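Side-chain contact in MymaA.19257.a.B3 (Mycobacterium marinum, PDB 6Q10), which is of unknown function but forms the soluble LytR_C-type domain of a probably membrane-attached, secreted mycobacterial protein: residues Val32-Ala37 and Gly42-Val47. Residues are numbered along the deposited sequence; the frame is centred on the assembly and turned at random. Where two conformers were deposited one is given.
Sequences VRVLNA and GQAADV
A44 sits where the first turn of helix 43-54 comes down on strand 32-36, and its methyl group fits between two side chains of that strand, V34 and N36. On the V34 side, CB of A44 lies 3.7 Å from CG1 of V34. It is equally close to the V34 carbonyl oxygen O, at 3.6 Å. On the other side, it meets CB of N36 at 4.0 Å. V34 answers mainly through CG1, held anti to the backbone N (chi1 -175°). This methyl passes alongside the helix backbone, 3.6 Å from the A44 carbonyl O. One turn further on, V34 CG1 reaches CB of V47 at 4.1 Å. The same methyl is therefore shared by A44 and V47, an apolar contact with no hydrogen bond crossing between 32-37 and 42-47. The axes of segments 32-36 and 43-47 come within 7.3 Å, a closeness consistent with the small A44 at the interface, and run roughly antiparallel (151°).

In one of its two modelled conformers, N36 brings its amide to the start of the helix. There ND2 lies 4.1 Å from the Q43 backbone N; both are donors, so this is packing only. The amide is held instead by the connecting turn: OD1 accepts from the backbone N of both S38 and G39, while ND2 makes a weak bond to the R40 carbonyl. Q43 OE1 bonds S38 OG of that turn, while NE2 reaches the carbonyl of F118, in the loop after strand 110-114. L114 of the neighbouring strand 110-114 also packs against V34, Q43 and V47, and A61 of strand 60-63 touches A44. This is the strand-turn-helix half of a beta-alpha-beta unit, 32-36, 43-54 and 60-63, whose helix covers one face of the mixed sheet in this LytR_C-family domain.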
ATOM      1  N   VAL A  32       8.015  -3.410  -2.489  1.00 22.21           N
ATOM      2  CA  VAL A  32       7.475  -2.136  -2.010  1.00 19.38           C
ATOM      3  C   VAL A  32       8.590  -1.176  -1.615  1.00 18.36           C
ATOM      4  O   VAL A  32       9.569  -1.564  -0.967  1.00 22.06           O
ATOM      5  CB  VAL A  32       6.529  -2.373  -0.808  1.00 19.07           C
ATOM      6  CG1 VAL A  32       6.023  -1.072  -0.216  1.00 22.55           C
ATOM      7  CG2 VAL A  32       5.340  -3.204  -1.241  1.00 22.33           C
ATOM      8  N   ARG A  33       8.426   0.088  -2.003  1.00 18.33           N
ATOM      9  CA  ARG A  33       9.280   1.192  -1.594  1.00 18.04           C
ATOM     10  C   ARG A  33       8.416   2.135  -0.784  1.00 19.96           C
ATOM     11  O   ARG A  33       7.359   2.535  -1.256  1.00 24.05           O
ATOM     12  CB  ARG A  33       9.842   1.958  -2.790  1.00 24.75           C
ATOM     13  CG  ARG A  33      10.585   1.156  -3.796  1.00 28.73           C
ATOM     14  CD  ARG A  33      11.278   2.146  -4.751  1.00 42.27           C
ATOM     15  NE  ARG A  33      11.884   1.481  -5.902  1.00 55.00           N
ATOM     16  CZ  ARG A  33      11.252   1.247  -7.053  1.00 61.69           C
ATOM     17  NH1 ARG A  33       9.987   1.624  -7.211  1.00 63.87           N
ATOM     18  NH2 ARG A  33      11.877   0.626  -8.044  1.00 49.32           N
ATOM     19  N   VAL A  34       8.860   2.495   0.422  1.00 18.26           N
ATOM     20  CA  VAL A  34       8.159   3.487   1.244  1.00 17.12           C
ATOM     21  C   VAL A  34       8.862   4.822   1.047  1.00 20.54           C
ATOM     22  O   VAL A  34      10.077   4.921   1.235  1.00 21.32           O
ATOM     23  CB  VAL A  34       8.141   3.085   2.723  1.00 19.72           C
ATOM     24  CG1 VAL A  34       7.293   4.097   3.518  1.00 19.52           C
ATOM     25  CG2 VAL A  34       7.582   1.669   2.872  1.00 20.56           C
ATOM     26  N   LEU A  35       8.113   5.831   0.614  1.00 17.83           N
ATOM     27  CA  LEU A  35       8.665   7.141   0.272  1.00 19.76           C
ATOM     28  C   LEU A  35       8.073   8.181   1.212  1.00 20.19           C
ATOM     29  O   LEU A  35       6.855   8.285   1.340  1.00 21.36           O
ATOM     30  CB  LEU A  35       8.378   7.514  -1.199  1.00 20.43           C
ATOM     31  CG  LEU A  35       8.913   6.508  -2.237  1.00 20.52           C
ATOM     32  CD1 LEU A  35       8.554   6.927  -3.633  1.00 24.14           C
ATOM     33  CD2 LEU A  35      10.437   6.351  -2.106  1.00 22.95           C
ATOM     34  N   ASN A  36       8.945   8.948   1.846  1.00 19.74           N
ATOM     35  CA  ASN A  36       8.542   9.997   2.780  0.55 21.14           C
ATOM     36  C   ASN A  36       8.142  11.246   2.004  1.00 21.91           C
ATOM     37  O   ASN A  36       8.984  11.869   1.350  1.00 22.57           O
ATOM     38  CB  ASN A  36       9.705  10.306   3.728  0.55 22.06           C
ATOM     39  CG  ASN A  36       9.374  11.379   4.756  0.55 26.74           C
ATOM     40  OD1 ASN A  36       8.781  12.414   4.437  0.55 25.29           O
ATOM     41  ND2 ASN A  36       9.761  11.127   6.007  0.55 26.68           N
ATOM     42  N   ALA A  37       6.874  11.629   2.098  1.00 21.83           N
ATOM     43  CA  ALA A  37       6.415  12.935   1.649  1.00 23.26           C
ATOM     44  C   ALA A  37       5.709  13.638   2.796  1.00 23.42           C
ATOM     45  O   ALA A  37       4.837  14.479   2.569  1.00 26.34           O
ATOM     46  CB  ALA A  37       5.503  12.819   0.429  1.00 23.43           C
ATOM     47  N   GLY A  42      12.404   9.933   9.616  1.00 28.44           N
ATOM     48  CA  GLY A  42      12.422   8.509   9.873  1.00 27.99           C
ATOM     49  C   GLY A  42      11.112   7.790   9.633  1.00 31.07           C
ATOM     50  O   GLY A  42      11.054   6.567   9.819  1.00 32.24           O
ATOM     51  N   GLN A  43      10.059   8.480   9.188  1.00 24.27           N
ATOM     52  CA  GLN A  43       8.774   7.796   9.085  1.00 24.65           C
ATOM     53  C   GLN A  43       8.775   6.715   8.013  1.00 25.22           C
ATOM     54  O   GLN A  43       8.141   5.667   8.194  1.00 25.62           O
ATOM     55  CB  GLN A  43       7.643   8.771   8.816  1.00 29.23           C
ATOM     56  CG  GLN A  43       6.308   8.089   9.039  1.00 33.51           C
ATOM     57  CD  GLN A  43       5.157   9.040   8.930  1.00 39.73           C
ATOM     58  OE1 GLN A  43       5.216  10.012   8.176  1.00 42.84           O
ATOM     59  NE2 GLN A  43       4.094   8.767   9.674  1.00 37.59           N
ATOM     60  N   ALA A  44       9.429   6.946   6.877  1.00 21.72           N
ATOM     61  CA  ALA A  44       9.444   5.893   5.864  1.00 21.71           C
ATOM     62  C   ALA A  44      10.168   4.656   6.371  1.00 24.09           C
ATOM     63  O   ALA A  44       9.724   3.535   6.107  1.00 25.36           O
ATOM     64  CB  ALA A  44      10.061   6.376   4.548  1.00 23.57           C
ATOM     65  N   ALA A  45      11.271   4.832   7.097  1.00 26.90           N
ATOM     66  CA  ALA A  45      11.975   3.681   7.648  1.00 25.86           C
ATOM     67  C   ALA A  45      11.108   2.945   8.663  1.00 26.58           C
ATOM     68  O   ALA A  45      11.119   1.708   8.712  1.00 29.71           O
ATOM     69  CB  ALA A  45      13.297   4.124   8.285  1.00 26.46           C
ATOM     70  N   ASP A  46      10.378   3.693   9.502  1.00 26.87           N
ATOM     71  CA  ASP A  46       9.499   3.071  10.490  1.00 26.71           C
ATOM     72  C   ASP A  46       8.433   2.238   9.805  1.00 23.91           C
ATOM     73  O   ASP A  46       8.168   1.095  10.207  1.00 29.93           O
ATOM     74  CB  ASP A  46       8.836   4.130  11.373  1.00 28.99           C
ATOM     75  CG  ASP A  46       9.816   4.856  12.248  1.00 41.96           C
ATOM     76  OD1 ASP A  46      10.888   4.278  12.534  1.00 47.54           O
ATOM     77  OD2 ASP A  46       9.503   5.996  12.653  1.00 46.69           O
ATOM     78  N   VAL A  47       7.807   2.790   8.759  1.00 24.75           N
ATOM     79  CA  VAL A  47       6.717   2.076   8.098  1.00 23.14           C
ATOM     80  C   VAL A  47       7.258   0.886   7.313  1.00 22.58           C
ATOM     81  O   VAL A  47       6.652  -0.195   7.305  1.00 23.33           O
ATOM     82  CB  VAL A  47       5.895   3.037   7.213  1.00 21.58           C
ATOM     83  CG1 VAL A  47       4.912   2.270   6.303  1.00 23.74           C
ATOM     84  CG2 VAL A  47       5.151   4.021   8.092  1.00 23.11           C
TER